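Local coordinates for protein TSC1 N-terminal domain (Chaetomium thermophilum, PDB 7A0M) that probably binds lysosomal phosphoinositide lipids as the N-terminal domain of TSC1, contributing to lysosomal recruitment of the TSC complex and regulation of mTORC1, at residues Lys71-Arg83 / Leu113-Ser127. Numbering follows the deposited sequence.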
ATOM      1  N   LYS B  71     -47.951 -21.983 -38.233  1.00115.85           N
ATOM      2  CA  LYS B  71     -47.678 -23.406 -38.156  1.00112.68           C
ATOM      3  C   LYS B  71     -46.199 -23.691 -37.956  1.00111.95           C
ATOM      4  O   LYS B  71     -45.833 -24.850 -37.739  1.00118.37           O
ATOM      5  CB  LYS B  71     -48.191 -24.106 -39.418  1.00108.86           C
ATOM      6  CG  LYS B  71     -49.702 -24.013 -39.581  1.00106.19           C
ATOM      7  CD  LYS B  71     -50.180 -24.739 -40.825  1.00105.38           C
ATOM      8  CE  LYS B  71     -50.869 -23.793 -41.791  1.00107.07           C
ATOM      9  NZ  LYS B  71     -51.901 -22.955 -41.121  1.00107.76           N
ATOM     10  N   TYR B  72     -45.345 -22.664 -38.036  1.00105.26           N
ATOM     11  CA  TYR B  72     -43.938 -22.852 -37.699  1.00 95.22           C
ATOM     12  C   TYR B  72     -43.813 -23.260 -36.241  1.00 95.59           C
ATOM     13  O   TYR B  72     -43.128 -24.233 -35.907  1.00 97.14           O
ATOM     14  CB  TYR B  72     -43.139 -21.569 -37.942  1.00 85.75           C
ATOM     15  CG  TYR B  72     -42.817 -21.218 -39.376  1.00 86.24           C
ATOM     16  CD1 TYR B  72     -43.127 -22.073 -40.422  1.00 92.07           C
ATOM     17  CD2 TYR B  72     -42.188 -20.017 -39.675  1.00 87.43           C
ATOM     18  CE1 TYR B  72     -42.817 -21.736 -41.726  1.00 98.32           C
ATOM     19  CE2 TYR B  72     -41.879 -19.673 -40.969  1.00 92.86           C
ATOM     20  CZ  TYR B  72     -42.194 -20.531 -41.990  1.00103.94           C
ATOM     21  OH  TYR B  72     -41.878 -20.175 -43.278  1.00118.81           O
ATOM     22  N   ALA B  73     -44.486 -22.518 -35.358  1.00 92.54           N
ATOM     23  CA  ALA B  73     -44.444 -22.825 -33.933  1.00 88.70           C
ATOM     24  C   ALA B  73     -45.020 -24.207 -33.663  1.00 91.17           C
ATOM     25  O   ALA B  73     -44.501 -24.953 -32.826  1.00 92.28           O
ATOM     26  CB  ALA B  73     -45.202 -21.759 -33.143  1.00 88.78           C
ATOM     27  N   ALA B  74     -46.105 -24.557 -34.357  1.00 85.97           N
ATOM     28  CA  ALA B  74     -46.653 -25.903 -34.245  1.00 85.13           C
ATOM     29  C   ALA B  74     -45.682 -26.938 -34.803  1.00 89.22           C
ATOM     30  O   ALA B  74     -45.493 -28.004 -34.206  1.00 90.89           O
ATOM     31  CB  ALA B  74     -47.998 -25.983 -34.963  1.00 85.35           C
ATOM     32  N   PHE B  75     -45.058 -26.637 -35.946  1.00 89.00           N
ATOM     33  CA  PHE B  75     -44.115 -27.571 -36.554  1.00 85.22           C
ATOM     34  C   PHE B  75     -42.902 -27.804 -35.660  1.00 85.67           C
ATOM     35  O   PHE B  75     -42.381 -28.924 -35.591  1.00 86.30           O
ATOM     36  CB  PHE B  75     -43.678 -27.058 -37.926  1.00 82.54           C
ATOM     37  CG  PHE B  75     -42.768 -27.995 -38.665  1.00 82.88           C
ATOM     38  CD1 PHE B  75     -43.281 -29.096 -39.332  1.00 77.91           C
ATOM     39  CD2 PHE B  75     -41.402 -27.771 -38.704  1.00 83.90           C
ATOM     40  CE1 PHE B  75     -42.446 -29.961 -40.015  1.00 77.49           C
ATOM     41  CE2 PHE B  75     -40.562 -28.630 -39.386  1.00 79.65           C
ATOM     42  CZ  PHE B  75     -41.085 -29.727 -40.042  1.00 77.70           C
ATOM     43  N   VAL B  76     -42.433 -26.760 -34.974  1.00 85.58           N
ATOM     44  CA  VAL B  76     -41.291 -26.927 -34.079  1.00 78.44           C
ATOM     45  C   VAL B  76     -41.660 -27.840 -32.917  1.00 75.85           C
ATOM     46  O   VAL B  76     -40.857 -28.678 -32.491  1.00 76.23           O
ATOM     47  CB  VAL B  76     -40.783 -25.559 -33.590  1.00 76.87           C
ATOM     48  CG1 VAL B  76     -39.696 -25.737 -32.544  1.00 71.65           C
ATOM     49  CG2 VAL B  76     -40.255 -24.744 -34.757  1.00 77.49           C
ATOM     50  N   ALA B  77     -42.883 -27.705 -32.399  1.00 82.35           N
ATOM     51  CA  ALA B  77     -43.333 -28.580 -31.320  1.00 87.13           C
ATOM     52  C   ALA B  77     -43.332 -30.036 -31.766  1.00 90.71           C
ATOM     53  O   ALA B  77     -42.942 -30.928 -31.003  1.00 88.59           O
ATOM     54  CB  ALA B  77     -44.725 -28.162 -30.846  1.00 84.39           C
ATOM     55  N   VAL B  78     -43.775 -30.296 -32.997  1.00 92.83           N
ATOM     56  CA  VAL B  78     -43.729 -31.653 -33.531  1.00 96.22           C
ATOM     57  C   VAL B  78     -42.290 -32.112 -33.704  1.00 82.69           C
ATOM     58  O   VAL B  78     -41.950 -33.263 -33.404  1.00 81.94           O
ATOM     59  CB  VAL B  78     -44.491 -31.719 -34.865  1.00 98.05           C
ATOM     60  CG1 VAL B  78     -44.581 -33.147 -35.338  1.00 99.34           C
ATOM     61  CG2 VAL B  78     -45.868 -31.123 -34.715  1.00 99.20           C
ATOM     62  N   LEU B  79     -41.425 -31.225 -34.196  1.00 76.06           N
ATOM     63  CA  LEU B  79     -40.032 -31.590 -34.419  1.00 77.43           C
ATOM     64  C   LEU B  79     -39.305 -31.868 -33.109  1.00 82.55           C
ATOM     65  O   LEU B  79     -38.391 -32.698 -33.074  1.00 83.83           O
ATOM     66  CB  LEU B  79     -39.335 -30.489 -35.212  1.00 77.29           C
ATOM     67  CG  LEU B  79     -37.997 -30.836 -35.857  1.00 78.82           C
ATOM     68  CD1 LEU B  79     -38.130 -32.086 -36.710  1.00 81.77           C
ATOM     69  CD2 LEU B  79     -37.552 -29.667 -36.707  1.00 81.95           C
ATOM     70  N   ARG B  80     -39.691 -31.185 -32.028  1.00 87.97           N
ATOM     71  CA  ARG B  80     -39.075 -31.441 -30.730  1.00 84.05           C
ATOM     72  C   ARG B  80     -39.412 -32.839 -30.227  1.00 79.76           C
ATOM     73  O   ARG B  80     -38.533 -33.557 -29.735  1.00 81.63           O
ATOM     74  CB  ARG B  80     -39.513 -30.378 -29.721  1.00 77.53           C
ATOM     75  CG  ARG B  80     -38.995 -28.987 -30.042  1.00 78.57           C
ATOM     76  CD  ARG B  80     -39.579 -27.915 -29.135  1.00 78.56           C
ATOM     77  NE  ARG B  80     -39.444 -28.243 -27.720  1.00 81.75           N
ATOM     78  CZ  ARG B  80     -40.080 -27.601 -26.745  1.00 83.59           C
ATOM     79  NH1 ARG B  80     -40.895 -26.594 -27.031  1.00 83.28           N
ATOM     80  NH2 ARG B  80     -39.903 -27.964 -25.483  1.00 86.68           N
ATOM     81  N   GLN B  81     -40.680 -33.241 -30.336  1.00 79.95           N
ATOM     82  CA  GLN B  81     -41.087 -34.545 -29.823  1.00 82.70           C
ATOM     83  C   GLN B  81     -40.537 -35.688 -30.668  1.00 82.55           C
ATOM     84  O   GLN B  81     -40.230 -36.759 -30.131  1.00 85.48           O
ATOM     85  CB  GLN B  81     -42.609 -34.629 -29.761  1.00 87.07           C
ATOM     86  CG  GLN B  81     -43.265 -33.557 -28.916  1.00 93.24           C
ATOM     87  CD  GLN B  81     -44.764 -33.720 -28.878  1.00 99.17           C
ATOM     88  OE1 GLN B  81     -45.273 -34.826 -29.046  1.00102.65           O
ATOM     89  NE2 GLN B  81     -45.482 -32.624 -28.657  1.00 93.96           N
ATOM     90  N   LEU B  82     -40.408 -35.489 -31.977  1.00 83.04           N
ATOM     91  CA  LEU B  82     -39.914 -36.525 -32.875  1.00 87.96           C
ATOM     92  C   LEU B  82     -38.399 -36.513 -33.016  1.00 89.34           C
ATOM     93  O   LEU B  82     -37.856 -37.323 -33.773  1.00 90.04           O
ATOM     94  CB  LEU B  82     -40.556 -36.379 -34.259  1.00 89.09           C
ATOM     95  CG  LEU B  82     -41.987 -36.899 -34.409  1.00 91.23           C
ATOM     96  CD1 LEU B  82     -42.553 -36.522 -35.768  1.00 94.73           C
ATOM     97  CD2 LEU B  82     -42.026 -38.406 -34.209  1.00 93.44           C
ATOM     98  N   ARG B  83     -37.714 -35.612 -32.314  1.00 86.03           N
ATOM     99  CA  ARG B  83     -36.257 -35.543 -32.383  1.00 77.06           C
ATOM    100  C   ARG B  83     -35.545 -36.852 -32.054  1.00 80.42           C
ATOM    101  O   ARG B  83     -34.595 -37.196 -32.777  1.00 77.68           O
ATOM    102  CB  ARG B  83     -35.760 -34.424 -31.458  1.00 75.24           C
ATOM    103  CG  ARG B  83     -34.258 -34.232 -31.465  1.00 73.98           C
ATOM    104  CD  ARG B  83     -33.865 -33.128 -30.506  1.00 75.82           C
ATOM    105  NE  ARG B  83     -34.275 -33.459 -29.143  1.00 77.20           N
ATOM    106  CZ  ARG B  83     -33.598 -34.259 -28.326  1.00 82.28           C
ATOM    107  NH1 ARG B  83     -32.469 -34.827 -28.726  1.00 84.29           N
ATOM    108  NH2 ARG B  83     -34.058 -34.499 -27.105  1.00 82.70           N
ATOM    109  N   LEU B 113     -42.850 -18.831 -30.381  1.00 81.05           N
ATOM    110  CA  LEU B 113     -41.966 -19.364 -31.413  1.00 78.70           C
ATOM    111  C   LEU B 113     -40.505 -19.212 -31.013  1.00 82.81           C
ATOM    112  O   LEU B 113     -39.707 -20.141 -31.180  1.00 85.00           O
ATOM    113  CB  LEU B 113     -42.241 -18.663 -32.743  1.00 74.97           C
ATOM    114  CG  LEU B 113     -41.362 -19.048 -33.932  1.00 76.81           C
ATOM    115  CD1 LEU B 113     -41.434 -20.545 -34.189  1.00 79.00           C
ATOM    116  CD2 LEU B 113     -41.771 -18.269 -35.171  1.00 80.02           C
ATOM    117  N   ALA B 114     -40.135 -18.042 -30.488  1.00 83.88           N
ATOM    118  CA  ALA B 114     -38.768 -17.838 -30.022  1.00 78.45           C
ATOM    119  C   ALA B 114     -38.446 -18.766 -28.860  1.00 75.52           C
ATOM    120  O   ALA B 114     -37.374 -19.382 -28.817  1.00 70.19           O
ATOM    121  CB  ALA B 114     -38.563 -16.376 -29.623  1.00 86.47           C
ATOM    122  N   ARG B 115     -39.369 -18.880 -27.901  1.00 80.66           N
ATOM    123  CA  ARG B 115     -39.144 -19.751 -26.752  1.00 89.46           C
ATOM    124  C   ARG B 115     -39.143 -21.220 -27.159  1.00 95.93           C
ATOM    125  O   ARG B 115     -38.347 -22.011 -26.639  1.00106.90           O
ATOM    126  CB  ARG B 115     -40.204 -19.492 -25.681  1.00 95.33           C
ATOM    127  CG  ARG B 115     -40.146 -18.101 -25.069  1.00113.84           C
ATOM    128  CD  ARG B 115     -41.230 -17.909 -24.017  1.00120.09           C
ATOM    129  NE  ARG B 115     -41.189 -16.572 -23.433  1.00127.25           N
ATOM    130  CZ  ARG B 115     -42.064 -16.117 -22.543  1.00133.78           C
ATOM    131  NH1 ARG B 115     -43.058 -16.890 -22.127  1.00134.33           N
ATOM    132  NH2 ARG B 115     -41.946 -14.884 -22.068  1.00139.04           N
ATOM    133  N   SER B 116     -40.026 -21.604 -28.086  1.00 86.88           N
ATOM    134  CA  SER B 116     -40.074 -22.997 -28.524  1.00 77.12           C
ATOM    135  C   SER B 116     -38.782 -23.400 -29.221  1.00 74.76           C
ATOM    136  O   SER B 116     -38.273 -24.507 -29.011  1.00 77.37           O
ATOM    137  CB  SER B 116     -41.272 -23.220 -29.447  1.00 74.11           C
ATOM    138  OG  SER B 116     -41.353 -24.574 -29.858  1.00 77.29           O
ATOM    139  N   PHE B 117     -38.239 -22.517 -30.062  1.00 67.70           N
ATOM    140  CA  PHE B 117     -36.977 -22.822 -30.727  1.00 71.05           C
ATOM    141  C   PHE B 117     -35.818 -22.830 -29.740  1.00 70.22           C
ATOM    142  O   PHE B 117     -34.856 -23.587 -29.921  1.00 61.93           O
ATOM    143  CB  PHE B 117     -36.715 -21.817 -31.847  1.00 76.22           C
ATOM    144  CG  PHE B 117     -35.473 -22.103 -32.641  1.00 72.46           C
ATOM    145  CD1 PHE B 117     -35.470 -23.089 -33.613  1.00 68.91           C
ATOM    146  CD2 PHE B 117     -34.310 -21.385 -32.417  1.00 72.19           C
ATOM    147  CE1 PHE B 117     -34.328 -23.355 -34.347  1.00 62.93           C
ATOM    148  CE2 PHE B 117     -33.166 -21.647 -33.147  1.00 70.11           C
ATOM    149  CZ  PHE B 117     -33.175 -22.633 -34.113  1.00 67.98           C
HETATM  150  N   MSE B 118     -35.890 -22.005 -28.700  1.00 73.83           N
HETATM  151  CA  MSE B 118     -34.859 -21.979 -27.674  1.00 71.43           C
HETATM  152  C   MSE B 118     -34.890 -23.265 -26.859  1.00 73.31           C
HETATM  153  O   MSE B 118     -33.847 -23.856 -26.574  1.00 77.45           O
HETATM  154  CB  MSE B 118     -35.037 -20.769 -26.755  1.00 83.19           C
HETATM  155  CG  MSE B 118     -33.899 -20.591 -25.770  1.00 94.57           C
HETATM  156 SE   MSE B 118     -32.199 -20.337 -26.688  1.00103.94          SE
HETATM  157  CE  MSE B 118     -31.011 -21.109 -25.351  1.00114.23           C
ATOM    158  N   ASP B 119     -36.096 -23.696 -26.483  1.00 70.48           N
ATOM    159  CA  ASP B 119     -36.236 -24.961 -25.770  1.00 75.77           C
ATOM    160  C   ASP B 119     -35.823 -26.135 -26.648  1.00 75.99           C
ATOM    161  O   ASP B 119     -35.228 -27.102 -26.159  1.00 73.57           O
ATOM    162  CB  ASP B 119     -37.671 -25.131 -25.274  1.00 76.37           C
ATOM    163  CG  ASP B 119     -38.023 -24.150 -24.172  1.00 86.82           C
ATOM    164  OD1 ASP B 119     -37.146 -23.862 -23.331  1.00 89.68           O
ATOM    165  OD2 ASP B 119     -39.175 -23.670 -24.143  1.00 93.76           O
ATOM    166  N   PHE B 120     -36.131 -26.070 -27.947  1.00 72.90           N
ATOM    167  CA  PHE B 120     -35.614 -27.070 -28.878  1.00 73.02           C
ATOM    168  C   PHE B 120     -34.092 -27.080 -28.873  1.00 69.07           C
ATOM    169  O   PHE B 120     -33.471 -28.148 -28.881  1.00 62.60           O
ATOM    170  CB  PHE B 120     -36.149 -26.804 -30.285  1.00 74.91           C
ATOM    171  CG  PHE B 120     -35.680 -27.800 -31.312  1.00 76.37           C
ATOM    172  CD1 PHE B 120     -35.749 -29.161 -31.063  1.00 77.29           C
ATOM    173  CD2 PHE B 120     -35.183 -27.372 -32.532  1.00 73.83           C
ATOM    174  CE1 PHE B 120     -35.322 -30.076 -32.008  1.00 74.13           C
ATOM    175  CE2 PHE B 120     -34.755 -28.282 -33.481  1.00 74.78           C
ATOM    176  CZ  PHE B 120     -34.825 -29.635 -33.219  1.00 74.35           C
ATOM    177  N   THR B 121     -33.476 -25.895 -28.859  1.00 67.75           N
ATOM    178  CA  THR B 121     -32.021 -25.814 -28.784  1.00 69.49           C
ATOM    179  C   THR B 121     -31.504 -26.406 -27.478  1.00 69.89           C
ATOM    180  O   THR B 121     -30.506 -27.136 -27.470  1.00 64.29           O
ATOM    181  CB  THR B 121     -31.576 -24.358 -28.928  1.00 65.99           C
ATOM    182  OG1 THR B 121     -31.999 -23.850 -30.199  1.00 67.55           O
ATOM    183  CG2 THR B 121     -30.067 -24.247 -28.817  1.00 66.83           C
ATOM    184  N   LEU B 122     -32.174 -26.105 -26.363  1.00 73.40           N
ATOM    185  CA  LEU B 122     -31.737 -26.621 -25.068  1.00 76.32           C
ATOM    186  C   LEU B 122     -31.883 -28.137 -24.998  1.00 74.55           C
ATOM    187  O   LEU B 122     -31.048 -28.817 -24.392  1.00 75.10           O
ATOM    188  CB  LEU B 122     -32.521 -25.947 -23.943  1.00 74.09           C
ATOM    189  CG  LEU B 122     -32.261 -24.450 -23.759  1.00 76.66           C
ATOM    190  CD1 LEU B 122     -33.252 -23.842 -22.778  1.00 82.26           C
ATOM    191  CD2 LEU B 122     -30.830 -24.211 -23.299  1.00 67.06           C
ATOM    192  N   GLU B 123     -32.941 -28.682 -25.603  1.00 67.03           N
ATOM    193  CA  GLU B 123     -33.130 -30.130 -25.597  1.00 66.95           C
ATOM    194  C   GLU B 123     -32.048 -30.833 -26.405  1.00 67.10           C
ATOM    195  O   GLU B 123     -31.612 -31.933 -26.046  1.00 70.49           O
ATOM    196  CB  GLU B 123     -34.513 -30.477 -26.148  1.00 64.83           C
ATOM    197  CG  GLU B 123     -35.667 -30.060 -25.255  1.00 77.29           C
ATOM    198  CD  GLU B 123     -36.993 -30.050 -25.990  1.00 88.78           C
ATOM    199  OE1 GLU B 123     -36.988 -30.216 -27.228  1.00 93.26           O
ATOM    200  OE2 GLU B 123     -38.037 -29.860 -25.334  1.00 96.84           O
ATOM    201  N   ILE B 124     -31.603 -30.213 -27.501  1.00 64.65           N
ATOM    202  CA  ILE B 124     -30.520 -30.782 -28.299  1.00 63.39           C
ATOM    203  C   ILE B 124     -29.231 -30.836 -27.490  1.00 69.41           C
ATOM    204  O   ILE B 124     -28.496 -31.831 -27.526  1.00 73.85           O
ATOM    205  CB  ILE B 124     -30.334 -29.966 -29.592  1.00 60.37           C
ATOM    206  CG1 ILE B 124     -31.574 -30.072 -30.477  1.00 52.30           C
ATOM    207  CG2 ILE B 124     -29.098 -30.431 -30.346  1.00 62.82           C
ATOM    208  CD1 ILE B 124     -31.519 -29.175 -31.694  1.00 60.59           C
ATOM    209  N   LEU B 125     -28.941 -29.771 -26.740  1.00 68.13           N
ATOM    210  CA  LEU B 125     -27.673 -29.685 -26.024  1.00 69.39           C
ATOM    211  C   LEU B 125     -27.616 -30.624 -24.825  1.00 78.37           C
ATOM    212  O   LEU B 125     -26.520 -31.018 -24.406  1.00 96.23           O
ATOM    213  CB  LEU B 125     -27.436 -28.247 -25.562  1.00 67.16           C
ATOM    214  CG  LEU B 125     -27.228 -27.192 -26.645  1.00 72.98           C
ATOM    215  CD1 LEU B 125     -27.081 -25.812 -26.024  1.00 74.97           C
ATOM    216  CD2 LEU B 125     -26.005 -27.544 -27.465  1.00 76.06           C
ATOM    217  N   SER B 126     -28.766 -30.993 -24.261  1.00 81.91           N
ATOM    218  CA  SER B 126     -28.807 -31.798 -23.046  1.00 86.09           C
ATOM    219  C   SER B 126     -29.040 -33.288 -23.303  1.00 94.45           C
ATOM    220  O   SER B 126     -29.449 -34.004 -22.382  1.00104.86           O
ATOM    221  CB  SER B 126     -29.888 -31.254 -22.107  1.00 90.40           C
ATOM    222  OG  SER B 126     -29.618 -29.911 -21.732  1.00 96.24           O
ATOM    223  N   SER B 127     -28.819 -33.771 -24.526  1.00100.06           N
ATOM    224  CA  SER B 127     -29.001 -35.184 -24.852  1.00108.55           C
ATOM    225  C   SER B 127     -27.705 -35.810 -25.356  1.00116.21           C
ATOM    226  O   SER B 127     -27.219 -35.441 -26.430  1.00116.61           O
ATOM    227  CB  SER B 127     -30.110 -35.369 -25.888  1.00113.77           C
ATOM    228  OG  SER B 127     -29.713 -34.887 -27.159  1.00114.31           O
TER
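The guanidinium of Arg80 has Asp119 CB over one face, 3.6 Å from NH2, while its edge is turned to Glu123. The arrangement is a worked example of parallel helix packing, consistent with an alpha-solenoid of HEAT-like type: helix segments 71-81 and 113-125 run nearly parallel, their axes 19° apart in direction and 9.5 Å apart at closest approach. Helix 89-105 lies between them in sequence. In a salt bridge, Arg80 grips the carboxylate of Glu123 side-on, NE giving a bond of 3.2 Å to Glu123 OE1 and NH2 one of 2.7 Å to OE2. Both oxygens lie close to the guanidinium plane, but the carboxylate is rotated 47° from it, and NH2 meets OE2 from above the carboxylate plane. A bend at chi3 turns the arginine tip toward helix 113-125, and its aliphatic part slides past Phe120, with Arg80 CG 3.4 Å from Phe120 CD1. That ring carries Ile124 CD1 over one face and meets Arg83 CD obliquely at CE1.

Toward their N-terminal ends, the two helices interlock as knobs into holes. Val76 sits among Leu113, Ser116, Phe117 and Phe120; Ser116 answers among Ala73, Val76, Ala77 and Arg80. Beyond this seam, Trp96 of helix 89-105 stacks on Phe117 and bonds to Thr121, whereas Leu79 packs against Trp95 and Leu99, so the intervening helix backs both partners.

At the C-terminal ends, Arg83 places one guanidinium face over the carbonyl oxygen of Glu123, and its NH1 makes a weak hydrogen bond of 3.2 Å to Ser127 OG, bent to 124° at the hydrogen.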